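Local coordinates for protein glycoside Hydrolase (Bacteroides uniformis, PDB 5TA0) that probably hydrolyses agarose chains and, as an engineered mutant, holds an agarose-derived oligosaccharide in its glycan-binding pocket, at residues S339-W344 with G482-V487; L345-T350 with S408-F413. One frame throughout, in Å; residues are numbered along the deposited sequence.

Contact 1 of 2, residues S339-W344 with G482-V487. With EDO (1,2-ethanediol), chain K.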
ATOM      1  N   SER A 339     -10.225 -11.511 -18.324  1.00  9.97           N
ATOM      2  CA  SER A 339     -11.248 -12.389 -17.767  1.00 10.17           C
ATOM      3  C   SER A 339     -11.727 -11.909 -16.416  1.00 10.20           C
ATOM      4  O   SER A 339     -10.969 -11.270 -15.669  1.00  9.40           O
ATOM      5  CB  SER A 339     -10.753 -13.821 -17.622  1.00 10.49           C
ATOM      6  OG  SER A 339      -9.696 -13.916 -16.693  1.00 11.31           O
ATOM      7  N   PRO A 340     -12.947 -12.283 -16.036  1.00 10.01           N
ATOM      8  CA  PRO A 340     -13.382 -12.021 -14.683  1.00 10.14           C
ATOM      9  C   PRO A 340     -12.463 -12.665 -13.649  1.00  9.88           C
ATOM     10  O   PRO A 340     -12.208 -12.060 -12.590  1.00  9.30           O
ATOM     11  CB  PRO A 340     -14.782 -12.639 -14.642  1.00 10.39           C
ATOM     12  CG  PRO A 340     -15.277 -12.499 -16.057  1.00 10.90           C
ATOM     13  CD  PRO A 340     -14.065 -12.742 -16.896  1.00 10.76           C
ATOM     14  N   TYR A 341     -11.955 -13.860 -13.921  1.00  9.29           N
ATOM     15  CA  TYR A 341     -11.063 -14.534 -12.988  1.00  9.14           C
ATOM     16  C   TYR A 341      -9.774 -13.739 -12.738  1.00  9.03           C
ATOM     17  O   TYR A 341      -9.303 -13.616 -11.578  1.00  9.25           O
ATOM     18  CB  TYR A 341     -10.725 -15.947 -13.458  1.00  9.35           C
ATOM     19  CG  TYR A 341      -9.836 -16.690 -12.512  1.00  9.32           C
ATOM     20  CD1 TYR A 341     -10.289 -17.075 -11.252  1.00  9.19           C
ATOM     21  CD2 TYR A 341      -8.533 -16.997 -12.857  1.00  9.44           C
ATOM     22  CE1 TYR A 341      -9.466 -17.753 -10.373  1.00  9.82           C
ATOM     23  CE2 TYR A 341      -7.698 -17.678 -11.986  1.00 10.17           C
ATOM     24  CZ  TYR A 341      -8.167 -18.061 -10.740  1.00 10.24           C
ATOM     25  OH  TYR A 341      -7.311 -18.736  -9.902  1.00 12.47           O
ATOM     26  N   ARG A 342      -9.172 -13.204 -13.799  1.00  9.04           N
ATOM     27  CA  ARG A 342      -7.960 -12.424 -13.597  1.00  8.90           C
ATOM     28  C   ARG A 342      -8.243 -11.209 -12.705  1.00  8.48           C
ATOM     29  O   ARG A 342      -7.436 -10.896 -11.829  1.00  8.13           O
ATOM     30  CB  ARG A 342      -7.375 -12.008 -14.933  1.00  8.92           C
ATOM     31  CG  ARG A 342      -5.969 -11.452 -14.793  1.00  8.99           C
ATOM     32  CD  ARG A 342      -5.325 -11.158 -16.118  1.00  9.15           C
ATOM     33  NE  ARG A 342      -5.951 -10.048 -16.815  1.00  9.16           N
ATOM     34  CZ  ARG A 342      -5.782  -9.784 -18.104  1.00  9.52           C
ATOM     35  NH1 ARG A 342      -6.418  -8.760 -18.650  1.00  9.50           N
ATOM     36  NH2 ARG A 342      -5.004 -10.544 -18.865  1.00 10.11           N
ATOM     37  N   ASP A 343      -9.393 -10.578 -12.889  1.00  8.08           N
ATOM     38  CA  ASP A 343      -9.810  -9.481 -11.993  1.00  8.33           C
ATOM     39  C   ASP A 343      -9.969  -9.965 -10.543  1.00  8.49           C
ATOM     40  O   ASP A 343      -9.552  -9.259  -9.615  1.00  8.38           O
ATOM     41  CB  ASP A 343     -11.088  -8.819 -12.465  1.00  8.26           C
ATOM     42  CG  ASP A 343     -10.921  -7.891 -13.653  1.00  8.51           C
ATOM     43  OD1 ASP A 343      -9.784  -7.567 -14.040  1.00  8.81           O
ATOM     44  OD2 ASP A 343     -11.977  -7.506 -14.212  1.00  9.30           O
ATOM     45  N   TRP A 344     -10.542 -11.150 -10.316  1.00  8.46           N
ATOM     46  CA  TRP A 344     -10.639 -11.728  -8.971  1.00  8.73           C
ATOM     47  C   TRP A 344      -9.259 -11.858  -8.316  1.00  8.34           C
ATOM     48  O   TRP A 344      -9.064 -11.514  -7.140  1.00  8.17           O
ATOM     49  CB  TRP A 344     -11.342 -13.095  -8.981  1.00  8.98           C
ATOM     50  CG  TRP A 344     -11.133 -13.884  -7.739  1.00  9.30           C
ATOM     51  CD1 TRP A 344     -10.347 -14.990  -7.587  1.00  9.26           C
ATOM     52  CD2 TRP A 344     -11.636 -13.582  -6.431  1.00  9.84           C
ATOM     53  NE1 TRP A 344     -10.361 -15.419  -6.294  1.00  9.77           N
ATOM     54  CE2 TRP A 344     -11.141 -14.571  -5.554  1.00  9.69           C
ATOM     55  CE3 TRP A 344     -12.465 -12.575  -5.915  1.00 10.13           C
ATOM     56  CZ2 TRP A 344     -11.459 -14.595  -4.192  1.00 10.11           C
ATOM     57  CZ3 TRP A 344     -12.757 -12.589  -4.543  1.00 10.59           C
ATOM     58  CH2 TRP A 344     -12.257 -13.596  -3.709  1.00 10.40           C
ATOM     59  N   GLY A 482     -17.013 -20.912  -8.734  1.00 13.70           N
ATOM     60  CA  GLY A 482     -16.561 -21.811  -9.807  1.00 13.86           C
ATOM     61  C   GLY A 482     -15.098 -22.156  -9.857  1.00 13.64           C
ATOM     62  O   GLY A 482     -14.644 -22.767 -10.839  1.00 14.55           O
ATOM     63  N   GLY A 483     -14.328 -21.799  -8.832  1.00 12.93           N
ATOM     64  CA  GLY A 483     -12.925 -22.130  -8.772  1.00 12.73           C
ATOM     65  C   GLY A 483     -12.090 -21.439  -9.832  1.00 12.95           C
ATOM     66  O   GLY A 483     -12.473 -20.375 -10.347  1.00 12.75           O
ATOM     67  N   LYS A 484     -10.956 -22.040 -10.165  1.00 13.41           N
ATOM     68  CA  LYS A 484     -10.038 -21.447 -11.155  1.00 14.46           C
ATOM     69  C   LYS A 484     -10.767 -21.174 -12.443  1.00 14.45           C
ATOM     70  O   LYS A 484     -11.513 -22.026 -12.943  1.00 14.89           O
ATOM     71  CB  LYS A 484      -8.840 -22.356 -11.389  1.00 15.42           C
ATOM     72  CG  LYS A 484      -7.763 -21.776 -12.306  1.00 16.97           C
ATOM     73  CD  LYS A 484      -6.531 -22.665 -12.324  1.00 19.25           C
ATOM     74  CE  LYS A 484      -5.400 -22.048 -13.147  1.00 21.10           C
ATOM     75  NZ  LYS A 484      -5.693 -22.038 -14.602  1.00 22.82           N
ATOM     76  N   ASP A 485     -10.551 -19.979 -12.994  1.00 13.29           N
ATOM     77  CA  ASP A 485     -11.232 -19.484 -14.176  1.00 13.37           C
ATOM     78  C   ASP A 485     -12.715 -19.253 -14.020  1.00 12.93           C
ATOM     79  O   ASP A 485     -13.443 -19.057 -15.016  1.00 12.91           O
ATOM     80  CB  ASP A 485     -10.887 -20.344 -15.406  1.00 14.90           C
ATOM     81  CG  ASP A 485      -9.403 -20.332 -15.689  1.00 16.75           C
ATOM     82  OD1 ASP A 485      -8.805 -19.232 -15.765  1.00 17.62           O
ATOM     83  OD2 ASP A 485      -8.803 -21.407 -15.784  1.00 20.15           O
ATOM     84  N   GLY A 486     -13.148 -19.151 -12.762  1.00 12.40           N
ATOM     85  CA  GLY A 486     -14.518 -18.807 -12.430  1.00 12.70           C
ATOM     86  C   GLY A 486     -14.788 -17.309 -12.457  1.00 12.22           C
ATOM     87  O   GLY A 486     -14.065 -16.546 -13.116  1.00 11.85           O
ATOM     88  N   VAL A 487     -15.800 -16.862 -11.710  1.00 11.89           N
ATOM     89  CA  VAL A 487     -16.147 -15.431 -11.679  1.00 12.08           C
ATOM     90  C   VAL A 487     -16.292 -14.914 -10.257  1.00 11.64           C
ATOM     91  O   VAL A 487     -16.749 -15.630  -9.363  1.00 11.58           O
ATOM     92  CB  VAL A 487     -17.438 -15.133 -12.449  1.00 12.62           C
ATOM     93  CG1 VAL A 487     -17.296 -15.548 -13.913  1.00 13.16           C
ATOM     94  CG2 VAL A 487     -18.654 -15.781 -11.806  1.00 13.04           C
TER
HETATM   95  C1  EDO K 708     -11.126 -26.208  -9.110  1.00 23.69           C
HETATM   96  O1  EDO K 708     -12.334 -25.570  -9.546  1.00 23.86           O
HETATM   97  C2  EDO K 708     -10.498 -25.392  -7.992  1.00 25.62           C
HETATM   98  O2  EDO K 708      -9.938 -24.225  -8.587  1.00 24.49           O
HETATM   99  O   HOH W   1      -9.722 -17.013 -17.021  1.00 22.65           O
HETATM  100  O   HOH W   2     -13.461 -15.813 -15.682  1.00 13.48           O

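Contact 2 of 2, residues L345-T350 with S408-F413. With EDO (1,2-ethanediol), chain O.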
ATOM      1  N   LEU A 345      -8.269 -12.296  -9.089  1.00  8.12           N
ATOM      2  CA  LEU A 345      -6.913 -12.419  -8.552  1.00  8.33           C
ATOM      3  C   LEU A 345      -6.422 -11.087  -8.006  1.00  8.24           C
ATOM      4  O   LEU A 345      -5.820 -11.050  -6.951  1.00  8.47           O
ATOM      5  CB  LEU A 345      -5.935 -12.966  -9.586  1.00  9.18           C
ATOM      6  CG  LEU A 345      -6.211 -14.407 -10.052  1.00  9.42           C
ATOM      7  CD1 LEU A 345      -5.160 -14.773 -11.079  1.00 10.27           C
ATOM      8  CD2 LEU A 345      -6.202 -15.418  -8.917  1.00  9.82           C
ATOM      9  N   ARG A 346      -6.750 -10.015  -8.710  1.00  7.93           N
ATOM     10  CA  ARG A 346      -6.384  -8.668  -8.238  1.00  7.99           C
ATOM     11  C   ARG A 346      -7.235  -8.261  -7.029  1.00  7.83           C
ATOM     12  O   ARG A 346      -6.705  -7.714  -6.041  1.00  7.90           O
ATOM     13  CB  ARG A 346      -6.554  -7.655  -9.369  1.00  8.55           C
ATOM     14  CG  ARG A 346      -5.726  -7.967 -10.610  1.00  9.77           C
ATOM     15  CD  ARG A 346      -5.820  -6.812 -11.591  1.00 10.37           C
ATOM     16  NE  ARG A 346      -4.983  -5.717 -11.135  1.00 11.88           N
ATOM     17  CZ  ARG A 346      -3.656  -5.693 -11.259  1.00 12.04           C
ATOM     18  NH1 ARG A 346      -2.943  -4.689 -10.758  1.00 12.61           N
ATOM     19  NH2 ARG A 346      -3.011  -6.654 -11.913  1.00 13.00           N
ATOM     20  N   LEU A 347      -8.526  -8.504  -7.110  1.00  7.50           N
ATOM     21  CA  LEU A 347      -9.460  -8.122  -6.031  1.00  7.58           C
ATOM     22  C   LEU A 347      -9.036  -8.685  -4.684  1.00  7.94           C
ATOM     23  O   LEU A 347      -9.031  -7.984  -3.646  1.00  8.03           O
ATOM     24  CB  LEU A 347     -10.903  -8.552  -6.353  1.00  7.67           C
ATOM     25  CG  LEU A 347     -11.605  -7.712  -7.410  1.00  8.06           C
ATOM     26  CD1 LEU A 347     -12.837  -8.446  -7.911  1.00  8.25           C
ATOM     27  CD2 LEU A 347     -11.968  -6.332  -6.880  1.00  7.92           C
ATOM     28  N   LYS A 348      -8.734  -9.982  -4.641  1.00  8.04           N
ATOM     29  CA  LYS A 348      -8.482 -10.613  -3.330  1.00  8.82           C
ATOM     30  C   LYS A 348      -7.202 -10.100  -2.698  1.00  8.27           C
ATOM     31  O   LYS A 348      -7.119  -9.963  -1.483  1.00  8.80           O
ATOM     32  CB  LYS A 348      -8.528 -12.147  -3.409  1.00  9.33           C
ATOM     33  CG  LYS A 348      -7.420 -12.805  -4.183  1.00  9.97           C
ATOM     34  CD  LYS A 348      -7.667 -14.309  -4.315  1.00 10.76           C
ATOM     35  CE  LYS A 348      -6.679 -15.025  -5.207  1.00 11.27           C
ATOM     36  NZ  LYS A 348      -5.361 -15.251  -4.554  1.00 10.81           N
ATOM     37  N   SER A 349      -6.190  -9.799  -3.522  1.00  7.54           N
ATOM     38  CA  SER A 349      -4.968  -9.188  -3.003  1.00  7.79           C
ATOM     39  C   SER A 349      -5.229  -7.767  -2.519  1.00  7.53           C
ATOM     40  O   SER A 349      -4.709  -7.376  -1.472  1.00  7.46           O
ATOM     41  CB  SER A 349      -3.873  -9.208  -4.063  1.00  7.96           C
ATOM     42  OG  SER A 349      -3.358 -10.530  -4.211  1.00  8.28           O
ATOM     43  N   THR A 350      -6.024  -7.020  -3.269  1.00  7.37           N
ATOM     44  CA  THR A 350      -6.337  -5.655  -2.880  1.00  7.58           C
ATOM     45  C   THR A 350      -6.999  -5.586  -1.518  1.00  7.79           C
ATOM     46  O   THR A 350      -6.568  -4.798  -0.655  1.00  7.69           O
ATOM     47  CB  THR A 350      -7.237  -4.956  -3.909  1.00  7.94           C
ATOM     48  OG1 THR A 350      -6.606  -4.990  -5.184  1.00  8.94           O
ATOM     49  CG2 THR A 350      -7.424  -3.493  -3.517  1.00  8.40           C
ATOM     50  N   SER A 408     -15.139  -3.361 -15.720  1.00  9.49           N
ATOM     51  CA  SER A 408     -14.546  -4.654 -15.445  1.00  9.18           C
ATOM     52  C   SER A 408     -15.049  -5.151 -14.095  1.00  9.19           C
ATOM     53  O   SER A 408     -15.831  -4.459 -13.423  1.00  9.59           O
ATOM     54  CB  SER A 408     -13.034  -4.557 -15.429  1.00  9.25           C
ATOM     55  OG  SER A 408     -12.602  -3.920 -14.213  1.00  8.60           O
ATOM     56  N   GLU A 409     -14.567  -6.300 -13.628  1.00  9.19           N
ATOM     57  CA  GLU A 409     -14.970  -6.767 -12.316  1.00  9.98           C
ATOM     58  C   GLU A 409     -14.290  -5.988 -11.190  1.00  9.30           C
ATOM     59  O   GLU A 409     -14.709  -6.111 -10.048  1.00  9.33           O
ATOM     60  CB  GLU A 409     -14.730  -8.266 -12.144  1.00 11.52           C
ATOM     61  CG  GLU A 409     -15.489  -9.117 -13.172  1.00 13.15           C
ATOM     62  CD  GLU A 409     -16.968  -8.835 -13.146  1.00 15.83           C
ATOM     63  OE1 GLU A 409     -17.569  -8.937 -12.064  1.00 16.60           O
ATOM     64  OE2 GLU A 409     -17.539  -8.403 -14.180  1.00 20.37           O
ATOM     65  N   LEU A 410     -13.298  -5.157 -11.515  1.00  8.98           N
ATOM     66  CA  LEU A 410     -12.655  -4.369 -10.453  1.00  8.95           C
ATOM     67  C   LEU A 410     -13.604  -3.354  -9.818  1.00  9.44           C
ATOM     68  O   LEU A 410     -13.370  -2.922  -8.678  1.00  8.87           O
ATOM     69  CB  LEU A 410     -11.386  -3.692 -10.985  1.00  9.10           C
ATOM     70  CG  LEU A 410     -10.317  -4.627 -11.574  1.00  9.29           C
ATOM     71  CD1 LEU A 410      -9.077  -3.869 -12.012  1.00  9.52           C
ATOM     72  CD2 LEU A 410      -9.924  -5.751 -10.627  1.00  9.37           C
ATOM     73  N   ILE A 411     -14.713  -3.019 -10.483  1.00  8.93           N
ATOM     74  CA  ILE A 411     -15.709  -2.144  -9.860  1.00  9.12           C
ATOM     75  C   ILE A 411     -16.268  -2.750  -8.577  1.00  8.65           C
ATOM     76  O   ILE A 411     -16.727  -2.028  -7.682  1.00  9.15           O
ATOM     77  CB  ILE A 411     -16.849  -1.766 -10.847  1.00  9.44           C
ATOM     78  CG1 ILE A 411     -17.673  -0.577 -10.345  1.00  9.82           C
ATOM     79  CG2 ILE A 411     -17.802  -2.941 -11.126  1.00  9.58           C
ATOM     80  CD1 ILE A 411     -16.904   0.706 -10.104  1.00 10.23           C
ATOM     81  N   LYS A 412     -16.244  -4.072  -8.469  1.00  8.94           N
ATOM     82  CA  LYS A 412     -16.775  -4.746  -7.280  1.00  9.29           C
ATOM     83  C   LYS A 412     -16.040  -4.336  -6.007  1.00  9.06           C
ATOM     84  O   LYS A 412     -16.633  -4.357  -4.934  1.00  9.50           O
ATOM     85  CB  LYS A 412     -16.785  -6.269  -7.434  1.00  9.87           C
ATOM     86  CG  LYS A 412     -17.875  -6.751  -8.377  1.00 10.37           C
ATOM     87  CD  LYS A 412     -17.796  -8.241  -8.620  1.00 11.09           C
ATOM     88  CE  LYS A 412     -19.099  -8.816  -9.147  1.00 11.68           C
ATOM     89  NZ  LYS A 412     -19.558  -8.243 -10.417  1.00 12.09           N
ATOM     90  N   PHE A 413     -14.762  -3.962  -6.110  1.00  8.76           N
ATOM     91  CA  PHE A 413     -14.052  -3.421  -4.937  1.00  8.29           C
ATOM     92  C   PHE A 413     -14.731  -2.148  -4.414  1.00  7.84           C
ATOM     93  O   PHE A 413     -14.961  -2.008  -3.227  1.00  7.74           O
ATOM     94  CB  PHE A 413     -12.592  -3.125  -5.293  1.00  8.50           C
ATOM     95  CG  PHE A 413     -11.825  -2.427  -4.198  1.00  9.08           C
ATOM     96  CD1 PHE A 413     -11.264  -3.125  -3.145  1.00  9.16           C
ATOM     97  CD2 PHE A 413     -11.676  -1.055  -4.224  1.00  9.65           C
ATOM     98  CE1 PHE A 413     -10.594  -2.466  -2.140  1.00  9.82           C
ATOM     99  CE2 PHE A 413     -10.986  -0.384  -3.220  1.00 10.05           C
ATOM    100  CZ  PHE A 413     -10.445  -1.098  -2.186  1.00  9.71           C
TER
HETATM  101  C1  EDO O 712      -9.309  -2.073  -7.572  1.00 21.36           C
HETATM  102  O1  EDO O 712      -9.220  -1.524  -6.291  1.00 20.26           O
HETATM  103  C2  EDO O 712      -9.243  -3.561  -7.327  1.00 20.45           C
HETATM  104  O2  EDO O 712      -7.860  -3.883  -7.434  1.00 18.30           O

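Contact 1 of 2, residues S339-W344 with G482-V487
Asp485, whose carboxylate lies beside the Tyr341 ring, has its OD1 gripped by two groups: the hydroxyl of Tyr333 and water 1, which donates to OD1 over 2.7 Å. That water also meets Ser339 OG, the N-cap oxygen that accepts from Arg342 N at the start of helix 340-358. Lys484 NZ, whose stronger partner is the Tyr333 hydroxyl, makes only a long, weak salt bridge, 3.4 Å, to Asp485 OD2. Tyr341 lies alongside these polar groups. Its CG stands anti to the backbone N (chi1 -179°), which brings one ring face to the type II turn from Gly483 to Gly486. Asp485 N sits 3.3 Å above the ring plane, over its centre, and Lys484 CA makes an off-centre CH-pi contact 4.2 Å from the centroid. A second water ties the backbones, accepting from Tyr341 N at 3.0 Å and donating to Gly486 O at 2.7 Å. Pro340 CB, 3.9 Å from Val487 CG1, adds an apolar touch. With no direct hydrogen bond between the segments, the helix start and the sandwich hairpin probably depend for their join on the tyrosine face and ordered water more than on charge.

Contact 2 of 2, residues L345-T350 with S408-F413
Thr350 and Phe413 meet where helix 340-358, which connects two parallel strands of the beta/alpha barrel, packs against the short helix 411-416. From CB outward, Thr350 divides its work between two branches. CB itself lies 3.7 Å from O2 of a bound 1,2-ethanediol, probably from the crystallisation liquor. OG1, set beside the backbone N by a chi1 of -57°, turns back along its own helix and donates to Arg346 O at 2.9 Å, approaching 47° out of the carbonyl plane. Arg346 O also takes Thr350 N, and two donors thus hold it. The same hydroxyl accepts from ethanediol O2 at 2.8 Å. The methyl CG2, on the other branch, ends 3.6 Å from Phe413 CE1, the two side chains crossing at about a right angle. With an alanine here, Arg346 O and the diol would each probably lose a partner, and a gap would be likely to open beside Phe413 CE1.

One turn earlier, Leu347 meets segment 408-413 with CG and both its methyls. Its CG rests 4.1 Å from Leu410 CD2, which also touches Arg346 CB; CD1 reaches Glu409 O at 3.7 Å, and CD2 presses on Phe413 CB at 3.6 Å. Phe413 is further packed by Asn351 and Leu354 of the longer helix and by the ring of Trp417. Over one face of the Phe413 ring, offset toward its rim, lies ethanediol O1, 3.2 Å above the plane.

Both contacts draw on helix 340-358: contact 1 uses its first turn at the surface, contact 2 the buried turns that follow, and their centres lie about 10 Å apart. Asp343 connects them. Its OD2, already bonded to Trp338 NE1, probably accepts a hydrogen bond from Glu409 N at 2.9 Å, and its carbonyl O packs 3.7 Å from Leu410 CD2. Pro340 CB also packs 3.9 Å from Glu409 CG. The one helix thus touches both the beta-sandwich turn and the segment leading into helix 411-416. In contact 2 the side chain of Arg346, whose NH1 bonds to Phe370 O, lies about 7 Å from a bound galactose unit of the glycan.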